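Local coordinates for protein putative pectin lyase (Geobacillus virus E2, PDB 7CHU) that serves as the tailspike of a thermophilic bacteriophage, a trimeric beta-helical protein related to pectate lyases that probably recognises or processes a glycan on the host surface, at residues T356-G367 with N382-I391. Numbering follows the deposited sequence.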
loop_
_atom_site.group_PDB
_atom_site.type_symbol
_atom_site.label_atom_id
_atom_site.label_comp_id
_atom_site.label_asym_id
_atom_site.label_seq_id
_atom_site.Cartn_x
_atom_site.Cartn_y
_atom_site.Cartn_z
ATOM N N THR A 356 17.232 13.782 20.697
ATOM C CA THR A 356 16.798 14.995 20.008
ATOM C C THR A 356 15.837 14.729 18.835
ATOM O O THR A 356 15.649 15.628 18.010
ATOM C CB THR A 356 18.003 15.754 19.448
ATOM O OG1 THR A 356 18.598 14.938 18.441
ATOM C CG2 THR A 356 19.035 16.062 20.519
ATOM N N SER A 357 15.274 13.520 18.727
ATOM C CA SER A 357 14.332 13.171 17.653
ATOM C C SER A 357 13.307 14.281 17.441
ATOM O O SER A 357 12.639 14.703 18.384
ATOM C CB SER A 357 13.609 11.865 18.007
ATOM O OG SER A 357 14.535 10.784 18.087
ATOM N N MET A 358 13.204 14.785 16.211
ATOM C CA MET A 358 12.324 15.919 15.983
ATOM C C MET A 358 11.525 15.771 14.696
ATOM O O MET A 358 11.990 15.188 13.712
ATOM C CB MET A 358 13.109 17.240 15.968
ATOM C CG MET A 358 13.852 17.555 14.659
ATOM S SD MET A 358 14.742 19.132 14.772
ATOM C CE MET A 358 13.734 20.025 15.962
ATOM N N LEU A 359 10.322 16.347 14.710
ATOM C CA LEU A 359 9.412 16.403 13.558
ATOM C C LEU A 359 9.016 15.013 13.053
ATOM O O LEU A 359 8.629 14.842 11.896
ATOM C CB LEU A 359 9.996 17.240 12.419
ATOM C CG LEU A 359 9.723 18.751 12.382
ATOM C CD1 LEU A 359 8.261 19.085 12.544
ATOM C CD2 LEU A 359 10.555 19.505 13.420
ATOM N N ASN A 360 9.036 14.017 13.917
ATOM C CA ASN A 360 8.342 12.781 13.619
ATOM C C ASN A 360 6.830 12.997 13.737
ATOM O O ASN A 360 6.366 13.876 14.470
ATOM C CB ASN A 360 8.826 11.694 14.565
ATOM C CG ASN A 360 10.311 11.487 14.464
ATOM O OD1 ASN A 360 10.787 10.799 13.549
ATOM N ND2 ASN A 360 11.068 12.094 15.392
ATOM N N VAL A 361 6.065 12.225 12.975
ATOM C CA VAL A 361 4.606 12.313 12.971
ATOM C C VAL A 361 4.042 10.957 13.360
ATOM O O VAL A 361 4.497 9.923 12.855
ATOM C CB VAL A 361 4.052 12.740 11.597
ATOM C CG1 VAL A 361 2.526 12.962 11.714
ATOM C CG2 VAL A 361 4.741 13.981 11.096
ATOM N N ILE A 362 3.053 10.965 14.242
ATOM C CA ILE A 362 2.246 9.792 14.567
ATOM C C ILE A 362 0.818 10.160 14.170
ATOM O O ILE A 362 0.175 10.976 14.841
ATOM C CB ILE A 362 2.317 9.426 16.056
ATOM C CG1 ILE A 362 3.756 9.062 16.465
ATOM C CG2 ILE A 362 1.303 8.338 16.364
ATOM C CD1 ILE A 362 4.008 9.108 17.962
ATOM N N ASP A 363 0.298 9.558 13.108
ATOM C CA ASP A 363 -0.945 10.021 12.513
ATOM C C ASP A 363 -1.874 8.860 12.156
ATOM O O ASP A 363 -1.451 7.891 11.513
ATOM C CB ASP A 363 -0.646 10.864 11.272
ATOM C CG ASP A 363 -1.905 11.398 10.624
ATOM O OD1 ASP A 363 -2.121 11.140 9.421
ATOM O OD2 ASP A 363 -2.701 12.066 11.328
ATOM N N GLY A 364 -3.144 8.967 12.556
ATOM C CA GLY A 364 -4.109 7.927 12.241
ATOM C C GLY A 364 -3.837 6.584 12.889
ATOM O O GLY A 364 -4.307 5.556 12.387
ATOM N N CYS A 365 -3.088 6.553 13.984
ATOM C CA CYS A 365 -2.735 5.298 14.635
ATOM C C CYS A 365 -3.698 5.009 15.770
ATOM O O CYS A 365 -4.416 5.893 16.240
ATOM C CB CYS A 365 -1.303 5.332 15.194
ATOM S SG CYS A 365 -0.005 5.526 13.946
ATOM N N SER A 366 -3.694 3.762 16.232
ATOM C CA SER A 366 -4.445 3.427 17.434
ATOM C C SER A 366 -3.776 2.216 18.069
ATOM O O SER A 366 -2.715 1.764 17.617
ATOM C CB SER A 366 -5.932 3.197 17.130
ATOM O OG SER A 366 -6.690 3.347 18.326
ATOM N N GLY A 367 -4.365 1.722 19.154
ATOM C CA GLY A 367 -3.789 0.587 19.837
ATOM C C GLY A 367 -4.178 0.543 21.296
ATOM O O GLY A 367 -4.893 1.401 21.793
ATOM N N ASN A 382 12.304 17.607 21.832
ATOM C CA ASN A 382 12.049 18.535 20.740
ATOM C C ASN A 382 10.653 18.313 20.162
ATOM O O ASN A 382 9.976 17.333 20.477
ATOM C CB ASN A 382 13.121 18.392 19.644
ATOM C CG ASN A 382 14.496 18.869 20.114
ATOM O OD1 ASN A 382 14.606 19.839 20.868
ATOM N ND2 ASN A 382 15.539 18.168 19.701
ATOM N N GLU A 383 10.248 19.224 19.278
ATOM C CA GLU A 383 8.901 19.182 18.705
ATOM C C GLU A 383 8.699 17.951 17.818
ATOM O O GLU A 383 9.468 17.710 16.878
ATOM C CB GLU A 383 8.624 20.447 17.891
ATOM C CG GLU A 383 7.316 20.372 17.075
ATOM C CD GLU A 383 7.013 21.656 16.302
ATOM O OE1 GLU A 383 7.495 22.721 16.704
ATOM O OE2 GLU A 383 6.291 21.623 15.290
ATOM N N ASN A 384 7.653 17.185 18.120
ATOM C CA ASN A 384 7.116 16.158 17.239
ATOM C C ASN A 384 5.602 16.327 17.176
ATOM O O ASN A 384 5.010 17.030 17.993
ATOM C CB ASN A 384 7.489 14.776 17.736
ATOM C CG ASN A 384 9.005 14.545 17.721
ATOM O OD1 ASN A 384 9.544 14.025 16.753
ATOM N ND2 ASN A 384 9.689 14.939 18.796
ATOM N N PHE A 385 4.967 15.674 16.216
ATOM C CA PHE A 385 3.575 15.950 15.900
ATOM C C PHE A 385 2.750 14.677 16.003
ATOM O O PHE A 385 3.206 13.590 15.631
ATOM C CB PHE A 385 3.486 16.550 14.493
ATOM C CG PHE A 385 2.102 16.954 14.076
ATOM C CD1 PHE A 385 1.407 17.965 14.755
ATOM C CD2 PHE A 385 1.500 16.346 12.982
ATOM C CE1 PHE A 385 0.094 18.339 14.345
ATOM C CE2 PHE A 385 0.218 16.720 12.565
ATOM C CZ PHE A 385 -0.486 17.717 13.267
ATOM N N PHE A 386 1.528 14.795 16.504
ATOM C CA PHE A 386 0.683 13.609 16.520
ATOM C C PHE A 386 -0.764 13.994 16.283
ATOM O O PHE A 386 -1.210 15.088 16.655
ATOM C CB PHE A 386 0.805 12.826 17.826
ATOM C CG PHE A 386 0.344 13.596 19.044
ATOM C CD1 PHE A 386 1.250 14.338 19.789
ATOM C CD2 PHE A 386 -0.998 13.562 19.446
ATOM C CE1 PHE A 386 0.830 15.056 20.921
ATOM C CE2 PHE A 386 -1.433 14.270 20.573
ATOM C CZ PHE A 386 -0.515 15.016 21.313
ATOM N N CYS A 387 -1.494 13.072 15.667
ATOM C CA CYS A 387 -2.929 13.230 15.428
ATOM C C CYS A 387 -3.496 11.816 15.317
ATOM O O CYS A 387 -3.589 11.248 14.227
ATOM C CB CYS A 387 -3.230 14.048 14.172
ATOM S SG CYS A 387 -5.050 14.248 13.834
ATOM N N SER A 388 -3.876 11.251 16.462
ATOM C CA SER A 388 -4.320 9.860 16.548
ATOM C C SER A 388 -5.182 9.679 17.785
ATOM O O SER A 388 -5.119 10.476 18.721
ATOM C CB SER A 388 -3.146 8.859 16.625
ATOM O OG SER A 388 -2.229 9.052 15.576
ATOM N N ASP A 389 -5.948 8.589 17.813
ATOM C CA ASP A 389 -6.815 8.293 18.963
ATOM C C ASP A 389 -6.494 6.896 19.483
ATOM O O ASP A 389 -6.895 5.892 18.882
ATOM C CB ASP A 389 -8.290 8.415 18.593
ATOM C CG ASP A 389 -9.198 8.544 19.822
ATOM O OD1 ASP A 389 -8.722 8.379 20.963
ATOM O OD2 ASP A 389 -10.396 8.816 19.628
ATOM N N PHE A 390 -5.768 6.851 20.591
ATOM C CA PHE A 390 -5.368 5.625 21.258
ATOM C C PHE A 390 -6.277 5.355 22.450
ATOM O O PHE A 390 -6.772 6.283 23.096
ATOM C CB PHE A 390 -3.923 5.709 21.764
ATOM C CG PHE A 390 -2.879 5.917 20.690
ATOM C CD1 PHE A 390 -2.397 7.186 20.403
ATOM C CD2 PHE A 390 -2.348 4.840 19.993
ATOM C CE1 PHE A 390 -1.403 7.384 19.441
ATOM C CE2 PHE A 390 -1.359 5.039 19.015
ATOM C CZ PHE A 390 -0.897 6.305 18.743
ATOM N N ILE A 391 -6.446 4.077 22.778
ATOM C CA ILE A 391 -7.143 3.721 24.008
ATOM C C ILE A 391 -6.277 4.125 25.197
ATOM O O ILE A 391 -5.085 3.798 25.258
ATOM C CB ILE A 391 -7.455 2.219 24.021
ATOM C CG1 ILE A 391 -8.504 1.888 22.943
ATOM C CG2 ILE A 391 -7.924 1.774 25.414
ATOM C CD1 ILE A 391 -8.705 0.377 22.740
HETATM O O HOH W 1 13.360 15.058 20.952
HETATM O O HOH W 2 -6.169 7.345 15.359
#
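Strands 361-363 and 385-387 run parallel, their axes 1° apart and 4.6 Å at closest approach, with Val-361 beside Phe-385, Ile-362 beside Phe-386 and Asp-363 beside Cys-387. The backbone ladder starts ahead of them, Leu-359 N giving a 2.7 Å bond to Glu-383 O, runs through the strands to Gly-364 N on Cys-387 O, and resumes at Ile-391 N on Gly-367 O. At the turn, the side chain of Asn-384 lies alongside that of Asn-360, pointing the same way, as in an asparagine ladder, their amide planes 12° apart. Asn-384 OD1 takes two bonds, from Asn-360 ND2 (2.8 Å) and Asn-360 N (2.9 Å), while its ND2 donates to Ser-357 O from above the carbonyl plane. Asn-384 has CG anti to the carbonyl carbon (chi1 -63°), as has Asn-360, which keeps the amides side by side. At the far corner, Cys-365 N donates to Ser-388 OG (3.1 Å), and Ser-366 OG reaches Asp-389 O at 2.6 Å. The Phe-390 ring receives Ile-362 CG2 at its edge, 3.8 Å from CZ, and Cys-365 O over one face. These are successive rungs of a parallel beta-helix: strand 337-339 pairs with 361-363, strand 398-399 pairs antiparallel with 385-387, and Asp-363 faces Asp-363 of both neighbouring subunits in the trimer.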